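Local coordinates for autophagy-related protein 9 (Schizosaccharomyces pombe, PDB 7D0I), which scrambles phospholipids between membrane leaflets as a homotrimer with a central pore, supplying membrane for the growing autophagosome, at residues Arg345-Leu353 and Ile379-Phe388; Ile358-Leu366 and Val619-Ser627. The protein carries 1 engineered substitution. One frame throughout, in Å; residues are numbered along the deposited sequence.

Contact 1 (Arg345-Leu353 and Ile379-Phe388). With LMN (Lauryl Maltose Neopentyl Glycol), chain G.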
loop_
_atom_site.group_PDB
_atom_site.type_symbol
_atom_site.label_atom_id
_atom_site.label_comp_id
_atom_site.label_asym_id
_atom_site.label_seq_id
_atom_site.Cartn_x
_atom_site.Cartn_y
_atom_site.Cartn_z
ATOM N N ARG A 345 35.952 7.023 -12.254
ATOM C CA ARG A 345 36.938 6.597 -11.267
ATOM C C ARG A 345 37.709 7.782 -10.713
ATOM O O ARG A 345 38.034 7.807 -9.524
ATOM C CB ARG A 345 37.891 5.570 -11.870
ATOM C CG ARG A 345 38.767 4.904 -10.835
ATOM C CD ARG A 345 39.862 4.058 -11.437
ATOM N NE ARG A 345 39.351 2.908 -12.168
ATOM C CZ ARG A 345 38.812 1.839 -11.598
ATOM N NH1 ARG A 345 38.378 0.839 -12.339
ATOM N NH2 ARG A 345 38.695 1.780 -10.285
ATOM N N LYS A 346 38.009 8.767 -11.549
ATOM C CA LYS A 346 38.680 9.976 -11.092
ATOM C C LYS A 346 37.706 11.047 -10.636
ATOM O O LYS A 346 38.040 11.845 -9.753
ATOM C CB LYS A 346 39.550 10.556 -12.201
ATOM C CG LYS A 346 40.468 9.572 -12.864
ATOM C CD LYS A 346 41.341 10.287 -13.863
ATOM C CE LYS A 346 42.205 9.320 -14.625
ATOM N NZ LYS A 346 43.054 10.025 -15.611
ATOM N N ASP A 347 36.514 11.094 -11.222
ATOM C CA ASP A 347 35.523 12.055 -10.771
ATOM C C ASP A 347 35.085 11.773 -9.348
ATOM O O ASP A 347 34.740 12.698 -8.617
ATOM C CB ASP A 347 34.319 12.050 -11.701
ATOM C CG ASP A 347 34.634 12.619 -13.060
ATOM O OD1 ASP A 347 35.209 13.721 -13.122
ATOM O OD2 ASP A 347 34.314 11.959 -14.068
ATOM N N ASN A 348 35.097 10.511 -8.929
ATOM C CA ASN A 348 34.765 10.207 -7.545
ATOM C C ASN A 348 35.828 10.741 -6.598
ATOM O O ASN A 348 35.506 11.292 -5.540
ATOM C CB ASN A 348 34.588 8.709 -7.366
ATOM C CG ASN A 348 33.318 8.205 -7.979
ATOM O OD1 ASN A 348 32.370 8.951 -8.146
ATOM N ND2 ASN A 348 33.284 6.930 -8.312
ATOM N N TYR A 349 37.098 10.605 -6.961
ATOM C CA TYR A 349 38.147 11.203 -6.148
ATOM C C TYR A 349 38.026 12.713 -6.121
ATOM O O TYR A 349 38.317 13.340 -5.103
ATOM C CB TYR A 349 39.519 10.799 -6.670
ATOM C CG TYR A 349 39.945 9.419 -6.271
ATOM C CD1 TYR A 349 40.314 9.138 -4.972
ATOM C CD2 TYR A 349 39.996 8.400 -7.194
ATOM C CE1 TYR A 349 40.708 7.885 -4.606
ATOM C CE2 TYR A 349 40.392 7.143 -6.839
ATOM C CZ TYR A 349 40.746 6.890 -5.545
ATOM O OH TYR A 349 41.141 5.629 -5.192
ATOM N N PHE A 350 37.597 13.316 -7.226
ATOM C CA PHE A 350 37.421 14.765 -7.249
ATOM C C PHE A 350 36.281 15.195 -6.337
ATOM O O PHE A 350 36.413 16.156 -5.574
ATOM C CB PHE A 350 37.175 15.236 -8.676
ATOM C CG PHE A 350 37.289 16.713 -8.853
ATOM C CD1 PHE A 350 38.489 17.287 -9.186
ATOM C CD2 PHE A 350 36.192 17.528 -8.696
ATOM C CE1 PHE A 350 38.593 18.637 -9.354
ATOM C CE2 PHE A 350 36.299 18.879 -8.863
ATOM C CZ PHE A 350 37.496 19.430 -9.189
ATOM N N ILE A 351 35.143 14.507 -6.417
ATOM C CA ILE A 351 34.022 14.795 -5.529
ATOM C C ILE A 351 34.448 14.667 -4.080
ATOM O O ILE A 351 34.055 15.472 -3.230
ATOM C CB ILE A 351 32.839 13.864 -5.840
ATOM C CG1 ILE A 351 32.354 14.059 -7.263
ATOM C CG2 ILE A 351 31.703 14.127 -4.904
ATOM C CD1 ILE A 351 31.453 12.969 -7.719
ATOM N N ALA A 352 35.266 13.662 -3.771
ATOM C CA ALA A 352 35.670 13.435 -2.389
ATOM C C ALA A 352 36.731 14.415 -1.923
ATOM O O ALA A 352 36.801 14.715 -0.733
ATOM C CB ALA A 352 36.173 12.010 -2.223
ATOM N N LEU A 353 37.574 14.911 -2.826
ATOM C CA LEU A 353 38.519 15.954 -2.450
ATOM C C LEU A 353 37.800 17.269 -2.200
ATOM O O LEU A 353 38.110 17.987 -1.248
ATOM C CB LEU A 353 39.574 16.137 -3.538
ATOM C CG LEU A 353 40.648 15.088 -3.770
ATOM C CD1 LEU A 353 41.385 15.422 -5.034
ATOM C CD2 LEU A 353 41.604 15.059 -2.619
ATOM N N ILE A 379 43.505 21.102 -11.424
ATOM C CA ILE A 379 43.489 19.979 -10.494
ATOM C C ILE A 379 43.632 18.664 -11.246
ATOM O O ILE A 379 44.356 17.766 -10.814
ATOM C CB ILE A 379 42.213 20.002 -9.640
ATOM C CG1 ILE A 379 42.262 21.163 -8.656
ATOM C CG2 ILE A 379 42.062 18.712 -8.896
ATOM C CD1 ILE A 379 41.045 21.264 -7.804
ATOM N N ASN A 380 42.961 18.531 -12.388
ATOM C CA ASN A 380 43.048 17.283 -13.134
ATOM C C ASN A 380 44.404 17.107 -13.789
ATOM O O ASN A 380 44.811 15.974 -14.053
ATOM C CB ASN A 380 41.951 17.215 -14.188
ATOM C CG ASN A 380 40.596 16.937 -13.593
ATOM O OD1 ASN A 380 40.132 15.803 -13.594
ATOM N ND2 ASN A 380 39.952 17.971 -13.076
ATOM N N TRP A 381 45.108 18.192 -14.082
ATOM C CA TRP A 381 46.430 18.010 -14.665
ATOM C C TRP A 381 47.509 17.797 -13.612
ATOM O O TRP A 381 48.379 16.941 -13.788
ATOM C CB TRP A 381 46.817 19.198 -15.543
ATOM C CG TRP A 381 48.138 18.979 -16.212
ATOM C CD1 TRP A 381 48.353 18.372 -17.412
ATOM C CD2 TRP A 381 49.432 19.339 -15.710
ATOM N NE1 TRP A 381 49.696 18.341 -17.694
ATOM C CE2 TRP A 381 50.379 18.927 -16.661
ATOM C CE3 TRP A 381 49.880 19.971 -14.547
ATOM C CZ2 TRP A 381 51.747 19.127 -16.489
ATOM C CZ3 TRP A 381 51.236 20.170 -14.380
ATOM C CH2 TRP A 381 52.151 19.750 -15.342
ATOM N N CYS A 382 47.483 18.564 -12.526
ATOM C CA CYS A 382 48.508 18.424 -11.501
ATOM C C CYS A 382 48.379 17.100 -10.768
ATOM O O CYS A 382 49.355 16.358 -10.633
ATOM C CB CYS A 382 48.421 19.582 -10.513
ATOM S SG CYS A 382 48.604 21.194 -11.238
ATOM N N ILE A 383 47.180 16.787 -10.290
ATOM C CA ILE A 383 46.974 15.642 -9.418
ATOM C C ILE A 383 46.685 14.388 -10.227
ATOM O O ILE A 383 47.451 13.423 -10.180
ATOM C CB ILE A 383 45.833 15.911 -8.429
ATOM C CG1 ILE A 383 46.150 17.131 -7.579
ATOM C CG2 ILE A 383 45.615 14.718 -7.554
ATOM C CD1 ILE A 383 45.068 17.468 -6.605
ATOM N N PHE A 384 45.592 14.389 -10.982
ATOM C CA PHE A 384 45.121 13.141 -11.564
ATOM C C PHE A 384 45.984 12.647 -12.716
ATOM O O PHE A 384 45.879 11.475 -13.081
ATOM C CB PHE A 384 43.671 13.290 -12.008
ATOM C CG PHE A 384 42.718 13.450 -10.872
ATOM C CD1 PHE A 384 42.458 12.404 -10.027
ATOM C CD2 PHE A 384 42.090 14.645 -10.643
ATOM C CE1 PHE A 384 41.594 12.546 -8.980
ATOM C CE2 PHE A 384 41.225 14.788 -9.596
ATOM C CZ PHE A 384 40.975 13.738 -8.768
ATOM N N ASN A 385 46.826 13.494 -13.303
ATOM C CA ASN A 385 47.828 12.988 -14.233
ATOM C C ASN A 385 49.031 12.412 -13.513
ATOM O O ASN A 385 49.754 11.596 -14.091
ATOM C CB ASN A 385 48.309 14.087 -15.175
ATOM C CG ASN A 385 47.372 14.320 -16.320
ATOM O OD1 ASN A 385 46.684 13.407 -16.766
ATOM N ND2 ASN A 385 47.333 15.545 -16.809
ATOM N N PHE A 386 49.259 12.825 -12.275
ATOM C CA PHE A 386 50.394 12.372 -11.487
ATOM C C PHE A 386 50.055 11.166 -10.640
ATOM O O PHE A 386 50.934 10.354 -10.349
ATOM C CB PHE A 386 50.870 13.519 -10.598
ATOM C CG PHE A 386 51.929 13.139 -9.616
ATOM C CD1 PHE A 386 53.175 12.737 -10.045
ATOM C CD2 PHE A 386 51.690 13.227 -8.265
ATOM C CE1 PHE A 386 54.149 12.408 -9.144
ATOM C CE2 PHE A 386 52.661 12.901 -7.363
ATOM C CZ PHE A 386 53.892 12.491 -7.802
ATOM N N VAL A 387 48.794 11.030 -10.257
ATOM C CA VAL A 387 48.388 9.973 -9.350
ATOM C C VAL A 387 47.952 8.716 -10.093
ATOM O O VAL A 387 48.104 7.609 -9.574
ATOM C CB VAL A 387 47.272 10.508 -8.442
ATOM C CG1 VAL A 387 46.662 9.416 -7.634
ATOM C CG2 VAL A 387 47.820 11.581 -7.528
ATOM N N PHE A 388 47.443 8.852 -11.310
ATOM C CA PHE A 388 46.865 7.737 -12.041
ATOM C C PHE A 388 47.737 7.348 -13.224
ATOM O O PHE A 388 48.392 8.190 -13.842
ATOM C CB PHE A 388 45.455 8.080 -12.524
ATOM C CG PHE A 388 44.438 8.106 -11.428
ATOM C CD1 PHE A 388 44.343 9.183 -10.577
ATOM C CD2 PHE A 388 43.579 7.047 -11.248
ATOM C CE1 PHE A 388 43.416 9.200 -9.575
ATOM C CE2 PHE A 388 42.651 7.065 -10.245
ATOM C CZ PHE A 388 42.570 8.144 -9.410
HETATM C C1 LMN G . 37.524 19.534 -20.837
HETATM O O1 LMN G . 38.546 20.004 -21.514
HETATM C C2 LMN G . 36.399 19.057 -21.776
HETATM O O2 LMN G . 36.932 18.100 -22.684
HETATM C C3 LMN G . 35.304 18.423 -20.982
HETATM O O3 LMN G . 34.244 18.010 -21.910
HETATM C C4 LMN G . 34.733 19.314 -19.956
HETATM O O4 LMN G . 33.908 18.483 -19.028
HETATM C C5 LMN G . 35.758 20.037 -19.141
HETATM O O5 LMN G . 36.867 20.614 -19.944
HETATM C C6 LMN G . 35.088 21.164 -18.353
HETATM O O6 LMN G . 33.995 21.669 -19.084
HETATM C CAA LMN G . 45.306 30.114 -24.194
HETATM C CAB LMN G . 46.403 27.544 -19.548
HETATM O OAI LMN G . 29.212 20.858 -16.660
HETATM O OAJ LMN G . 32.792 18.104 -14.903
HETATM O OAL LMN G . 40.179 13.377 -17.798
HETATM O OAN LMN G . 38.800 17.901 -15.784
HETATM O OAP LMN G . 40.872 17.938 -17.190
HETATM O OAQ LMN G . 28.445 18.737 -18.996
HETATM O OAR LMN G . 32.591 15.319 -14.764
HETATM O OAS LMN G . 29.742 17.088 -20.815
HETATM O OAT LMN G . 32.669 14.534 -17.638
HETATM O OAU LMN G . 32.455 16.349 -19.255
HETATM O OAV LMN G . 36.003 13.947 -17.076
HETATM C CAW LMN G . 44.558 28.871 -24.733
HETATM C CAX LMN G . 45.118 26.906 -18.985
HETATM C CAY LMN G . 43.537 28.399 -23.670
HETATM C CAZ LMN G . 45.520 25.870 -17.909
HETATM C CBA LMN G . 43.718 26.880 -23.410
HETATM C CBB LMN G . 45.149 24.438 -18.381
HETATM C CBC LMN G . 43.137 26.539 -22.007
HETATM C CBD LMN G . 46.110 23.437 -17.686
HETATM C CBE LMN G . 43.454 25.054 -21.658
HETATM C CBF LMN G . 46.133 22.095 -18.469
HETATM C CBG LMN G . 43.152 24.149 -22.891
HETATM C CBH LMN G . 44.691 21.752 -18.935
HETATM C CBI LMN G . 43.207 22.651 -22.443
HETATM C CBJ LMN G . 44.747 20.476 -19.834
HETATM C CBK LMN G . 41.786 22.204 -21.953
HETATM C CBL LMN G . 43.351 19.759 -19.781
HETATM C CBM LMN G . 30.204 20.753 -17.652
HETATM C CBN LMN G . 34.201 18.001 -14.917
HETATM C CBP LMN G . 39.365 14.325 -17.143
HETATM C CBQ LMN G . 41.631 20.658 -22.180
HETATM C CBR LMN G . 41.894 20.347 -19.646
HETATM C CBS LMN G . 39.538 20.621 -20.679
HETATM C CBT LMN G . 40.893 18.407 -21.108
HETATM O OBV LMN G . 41.068 17.695 -19.869
HETATM O OBX LMN G . 40.032 15.876 -18.885
HETATM O OBY LMN G . 31.993 19.117 -17.866
HETATM O OBZ LMN G . 35.875 16.578 -15.938
HETATM O OCB LMN G . 36.722 16.467 -18.168
HETATM C CCC LMN G . 30.521 19.303 -17.875
HETATM C CCD LMN G . 34.620 16.573 -15.144
HETATM C CCF LMN G . 38.864 15.337 -18.140
HETATM C CCH LMN G . 38.498 17.728 -17.213
HETATM C CCJ LMN G . 39.886 17.278 -19.253
HETATM C CCL LMN G . 39.701 18.111 -18.003
HETATM C CCM LMN G . 40.991 19.994 -20.899
HETATM C CCN LMN G . 29.870 18.838 -19.179
HETATM C CCO LMN G . 33.440 15.842 -15.803
HETATM C CCQ LMN G . 37.973 16.362 -17.408
HETATM C CCR LMN G . 32.563 18.759 -19.185
HETATM C CCS LMN G . 35.601 16.313 -17.363
HETATM C CCT LMN G . 30.408 17.517 -19.584
HETATM C CCU LMN G . 33.792 14.717 -16.713
HETATM C CCV LMN G . 31.875 17.540 -19.815
HETATM C CCW LMN G . 35.026 14.908 -17.518
#
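The ring of Phe384 pushes as a knob into the hole formed by Lys346, Tyr349, Phe350 and Leu353 on one side of helix 345-355. Its CE1 lies 3.6 Å from CB of Tyr349, and on the other flank of the ring CE2 comes 3.7 Å from CD1 of Phe350. The two phenylalanines cross at about a right angle and meet through ring edges, whereas Leu353 CD1 approaches Phe384 CZ from the opposite direction, at 4.1 Å. A chi1 of -167° turns the Phe350 ring away from its own N and presents CE1 to CG2 of Ile379, 3.5 Å away. Phe388 extends the contact toward the start of helix 345-355: CG of Lys346 stands over one face, 4.2 Å from the ring centroid and almost on the normal (a CH-pi contact), while Tyr349 CD2 touches CZ of Phe388 at the ring edge. Beyond CG the lysine chain is extended and runs past the Phe388 side chain in the opposite direction, CE ending near CB. This is knob-into-hole packing between helix 345-355 and helix 373-382 with the weakly bonded turn at 384-387, in a region assigned to the cytoplasmic side, and no hydrogen bond joins the two segments. Polar ends find partners beyond the two segments: Arg345 forms a salt bridge with Asp184, and the Tyr349 hydroxyl is hydrogen-bonded to Thr640. Along one margin the contact lines a pocket occupied by the detergent lauryl maltose neopentyl glycol. There ND2 of Asn380, which is also hydrogen-bonded to the carbonyl of Glu376, lies 2.9 Å from the detergent oxygen OAN, and OD1 of Asp347 is 3.5 Å from OAR.

Contact 2 (Ile358-Leu366 and Val619-Ser627)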
loop_
_atom_site.group_PDB
_atom_site.type_symbol
_atom_site.label_atom_id
_atom_site.label_comp_id
_atom_site.label_asym_id
_atom_site.label_seq_id
_atom_site.Cartn_x
_atom_site.Cartn_y
_atom_site.Cartn_z
ATOM N N ILE A 358 39.654 18.084 1.549
ATOM C CA ILE A 358 41.029 17.602 1.497
ATOM C C ILE A 358 41.920 18.628 0.819
ATOM O O ILE A 358 43.080 18.812 1.196
ATOM C CB ILE A 358 41.097 16.243 0.781
ATOM C CG1 ILE A 358 40.039 15.292 1.329
ATOM C CG2 ILE A 358 42.467 15.649 0.935
ATOM C CD1 ILE A 358 40.303 14.825 2.716
ATOM N N ILE A 359 41.393 19.306 -0.193
ATOM C CA ILE A 359 42.111 20.345 -0.912
ATOM C C ILE A 359 41.416 21.667 -0.631
ATOM O O ILE A 359 40.182 21.732 -0.579
ATOM C CB ILE A 359 42.178 20.038 -2.420
ATOM C CG1 ILE A 359 43.145 20.979 -3.120
ATOM C CG2 ILE A 359 40.817 20.121 -3.061
ATOM C CD1 ILE A 359 43.420 20.577 -4.535
ATOM N N ASN A 360 42.205 22.710 -0.408
ATOM C CA ASN A 360 41.679 24.001 0.013
ATOM C C ASN A 360 41.540 24.909 -1.199
ATOM O O ASN A 360 42.543 25.347 -1.769
ATOM C CB ASN A 360 42.592 24.633 1.057
ATOM C CG ASN A 360 42.046 25.927 1.595
ATOM O OD1 ASN A 360 40.839 26.134 1.622
ATOM N ND2 ASN A 360 42.935 26.812 2.020
ATOM N N ILE A 361 40.304 25.194 -1.589
ATOM C CA ILE A 361 40.027 26.084 -2.704
ATOM C C ILE A 361 39.515 27.435 -2.217
ATOM O O ILE A 361 38.832 28.138 -2.955
ATOM C CB ILE A 361 39.048 25.451 -3.701
ATOM C CG1 ILE A 361 37.783 25.006 -2.980
ATOM C CG2 ILE A 361 39.694 24.291 -4.419
ATOM C CD1 ILE A 361 36.747 24.453 -3.888
ATOM N N GLU A 362 39.827 27.805 -0.984
ATOM C CA GLU A 362 39.379 29.065 -0.416
ATOM C C GLU A 362 40.466 30.113 -0.595
ATOM O O GLU A 362 41.619 29.884 -0.223
ATOM C CB GLU A 362 39.038 28.901 1.062
ATOM C CG GLU A 362 38.410 30.124 1.677
ATOM C CD GLU A 362 37.647 29.801 2.936
ATOM O OE1 GLU A 362 37.843 28.696 3.480
ATOM O OE2 GLU A 362 36.845 30.649 3.375
ATOM N N LEU A 363 40.099 31.249 -1.168
ATOM C CA LEU A 363 41.080 32.282 -1.440
ATOM C C LEU A 363 41.663 32.812 -0.133
ATOM O O LEU A 363 40.943 32.928 0.863
ATOM C CB LEU A 363 40.454 33.417 -2.241
ATOM C CG LEU A 363 40.047 33.008 -3.651
ATOM C CD1 LEU A 363 39.263 34.112 -4.312
ATOM C CD2 LEU A 363 41.282 32.672 -4.456
ATOM N N PRO A 364 42.957 33.127 -0.101
ATOM C CA PRO A 364 43.566 33.556 1.168
ATOM C C PRO A 364 43.006 34.862 1.701
ATOM O O PRO A 364 42.827 35.003 2.918
ATOM C CB PRO A 364 45.053 33.680 0.809
ATOM C CG PRO A 364 45.233 32.808 -0.386
ATOM C CD PRO A 364 43.961 32.932 -1.156
ATOM N N LEU A 365 42.718 35.825 0.829
ATOM C CA LEU A 365 42.275 37.142 1.266
ATOM C C LEU A 365 40.772 37.342 1.103
ATOM O O LEU A 365 40.095 37.740 2.053
ATOM C CB LEU A 365 43.033 38.232 0.502
ATOM C CG LEU A 365 42.841 39.651 1.032
ATOM C CD1 LEU A 365 43.363 39.746 2.452
ATOM C CD2 LEU A 365 43.529 40.665 0.136
ATOM N N LEU A 366 40.239 37.071 -0.088
ATOM C CA LEU A 366 38.820 37.281 -0.334
ATOM C C LEU A 366 37.944 36.355 0.501
ATOM O O LEU A 366 36.765 36.661 0.703
ATOM C CB LEU A 366 38.525 37.094 -1.822
ATOM C CG LEU A 366 37.460 37.981 -2.462
ATOM C CD1 LEU A 366 37.766 38.155 -3.935
ATOM C CD2 LEU A 366 36.075 37.392 -2.279
ATOM N N VAL A 619 46.886 32.125 -7.644
ATOM C CA VAL A 619 47.006 32.330 -6.202
ATOM C C VAL A 619 46.841 31.007 -5.468
ATOM O O VAL A 619 47.619 30.675 -4.565
ATOM C CB VAL A 619 45.983 33.373 -5.722
ATOM C CG1 VAL A 619 45.838 33.308 -4.222
ATOM C CG2 VAL A 619 46.415 34.754 -6.151
ATOM N N LEU A 620 45.837 30.224 -5.860
ATOM C CA LEU A 620 45.657 28.901 -5.273
ATOM C C LEU A 620 46.849 28.006 -5.566
ATOM O O LEU A 620 47.441 27.421 -4.654
ATOM C CB LEU A 620 44.373 28.265 -5.801
ATOM C CG LEU A 620 43.045 28.896 -5.407
ATOM C CD1 LEU A 620 41.915 28.139 -6.048
ATOM C CD2 LEU A 620 42.886 28.893 -3.913
ATOM N N LEU A 621 47.224 27.896 -6.838
ATOM C CA LEU A 621 48.301 26.993 -7.224
ATOM C C LEU A 621 49.645 27.384 -6.637
ATOM O O LEU A 621 50.572 26.572 -6.676
ATOM C CB LEU A 621 48.408 26.931 -8.745
ATOM C CG LEU A 621 47.224 26.287 -9.455
ATOM C CD1 LEU A 621 47.208 26.691 -10.904
ATOM C CD2 LEU A 621 47.309 24.789 -9.337
ATOM N N PHE A 622 49.784 28.598 -6.112
ATOM C CA PHE A 622 51.036 29.009 -5.495
ATOM C C PHE A 622 51.005 28.979 -3.977
ATOM O O PHE A 622 52.044 28.723 -3.360
ATOM C CB PHE A 622 51.414 30.421 -5.940
ATOM C CG PHE A 622 52.033 30.485 -7.299
ATOM C CD1 PHE A 622 52.924 29.520 -7.713
ATOM C CD2 PHE A 622 51.723 31.517 -8.162
ATOM C CE1 PHE A 622 53.493 29.582 -8.964
ATOM C CE2 PHE A 622 52.290 31.580 -9.412
ATOM C CZ PHE A 622 53.176 30.612 -9.812
ATOM N N PHE A 623 49.865 29.229 -3.352
ATOM C CA PHE A 623 49.875 29.444 -1.911
ATOM C C PHE A 623 49.019 28.467 -1.125
ATOM O O PHE A 623 49.434 28.033 -0.050
ATOM C CB PHE A 623 49.437 30.878 -1.603
ATOM C CG PHE A 623 50.264 31.914 -2.305
ATOM C CD1 PHE A 623 49.750 32.619 -3.376
ATOM C CD2 PHE A 623 51.565 32.164 -1.909
ATOM C CE1 PHE A 623 50.512 33.565 -4.025
ATOM C CE2 PHE A 623 52.330 33.106 -2.555
ATOM C CZ PHE A 623 51.803 33.806 -3.615
ATOM N N THR A 624 47.837 28.103 -1.613
ATOM C CA THR A 624 46.983 27.202 -0.849
ATOM C C THR A 624 47.131 25.745 -1.250
ATOM O O THR A 624 46.959 24.864 -0.403
ATOM C CB THR A 624 45.515 27.597 -0.986
ATOM O OG1 THR A 624 45.053 27.244 -2.292
ATOM C CG2 THR A 624 45.348 29.083 -0.785
ATOM N N PHE A 625 47.440 25.465 -2.518
ATOM C CA PHE A 625 47.519 24.070 -2.948
ATOM C C PHE A 625 48.776 23.376 -2.450
ATOM O O PHE A 625 48.669 22.238 -1.965
ATOM C CB PHE A 625 47.395 23.977 -4.473
ATOM C CG PHE A 625 45.983 24.033 -4.969
ATOM C CD1 PHE A 625 44.928 24.132 -4.093
ATOM C CD2 PHE A 625 45.716 23.980 -6.318
ATOM C CE1 PHE A 625 43.642 24.185 -4.554
ATOM C CE2 PHE A 625 44.428 24.031 -6.780
ATOM C CZ PHE A 625 43.391 24.136 -5.899
ATOM N N PRO A 626 49.979 23.958 -2.550
ATOM C CA PRO A 626 51.155 23.235 -2.039
ATOM C C PRO A 626 51.049 22.880 -0.570
ATOM O O PRO A 626 51.397 21.758 -0.184
ATOM C CB PRO A 626 52.300 24.214 -2.311
ATOM C CG PRO A 626 51.844 24.987 -3.467
ATOM C CD PRO A 626 50.381 25.191 -3.242
ATOM N N SER A 627 50.561 23.798 0.262
ATOM C CA SER A 627 50.394 23.507 1.678
ATOM C C SER A 627 49.457 22.335 1.918
ATOM O O SER A 627 49.513 21.721 2.987
ATOM C CB SER A 627 49.864 24.736 2.405
ATOM O OG SER A 627 48.523 24.998 2.041
#
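Phe625 stands with its ring between Ile359 and its own helix: CD1 of Ile359 covers one face, 3.8 Å from the ring centroid, and CB of Leu620 lies over the opposite face. At the ring edge CG2 of Ile361 fits near the plane. Ile359 is stretched out, both chi angles near 180° (chi1 -169°), which carries its terminal methyl onto the ring. Beyond this centre, Leu363 CD2 meets Leu620 CD2 at 4.1 Å, and Pro364 packs CD against CG1 of Val619, 3.6 Å away, and CG against CG2 of Thr624. An irregular segment thus lies along helix 603-624, inferred to be intramembrane, which widens to a pi-type turn at 620-624. The polar edge gathers round Asn360. Thr624 OG1 donates to the carbonyl O of Asn360 over 3.2 Å, with a C=O...donor angle of 158°, while OD1 of Asn360 accepts from the backbone N of Glu362 and closes an Asx turn. Replacing Thr624 by alanine would remove OG1 and CG2, which is likely to leave the Asn360 carbonyl without this donor and a gap beside the Pro364 ring. Since a lone hydrogen bond joins the segments, the loop is probably held chiefly by its apolar side chains, and the hydroxyl probably helps to place the Asn360 carbonyl on the helix.

Both contacts are largely buried and lie in the same part of the fold, their centres about 17 Å apart, yet contact 1 joins helices whereas contact 2 lays a loop on a helix. They alternate along the sequence: 358-366 lies in the connection between helices 345-355 and 373-382, which contact 1 pairs. They also touch, Leu353 CD2 lying 3.6 Å from Ile358 CB, and Ile379 CG1 packing on Phe625 CE2. Contact 1 is mainly aromatic, has no hydrogen bond across it and borders a detergent pocket; contact 2 is mostly aliphatic about one phenylalanine, adds a hydroxyl-to-carbonyl bond and runs out to the surface at Pro364.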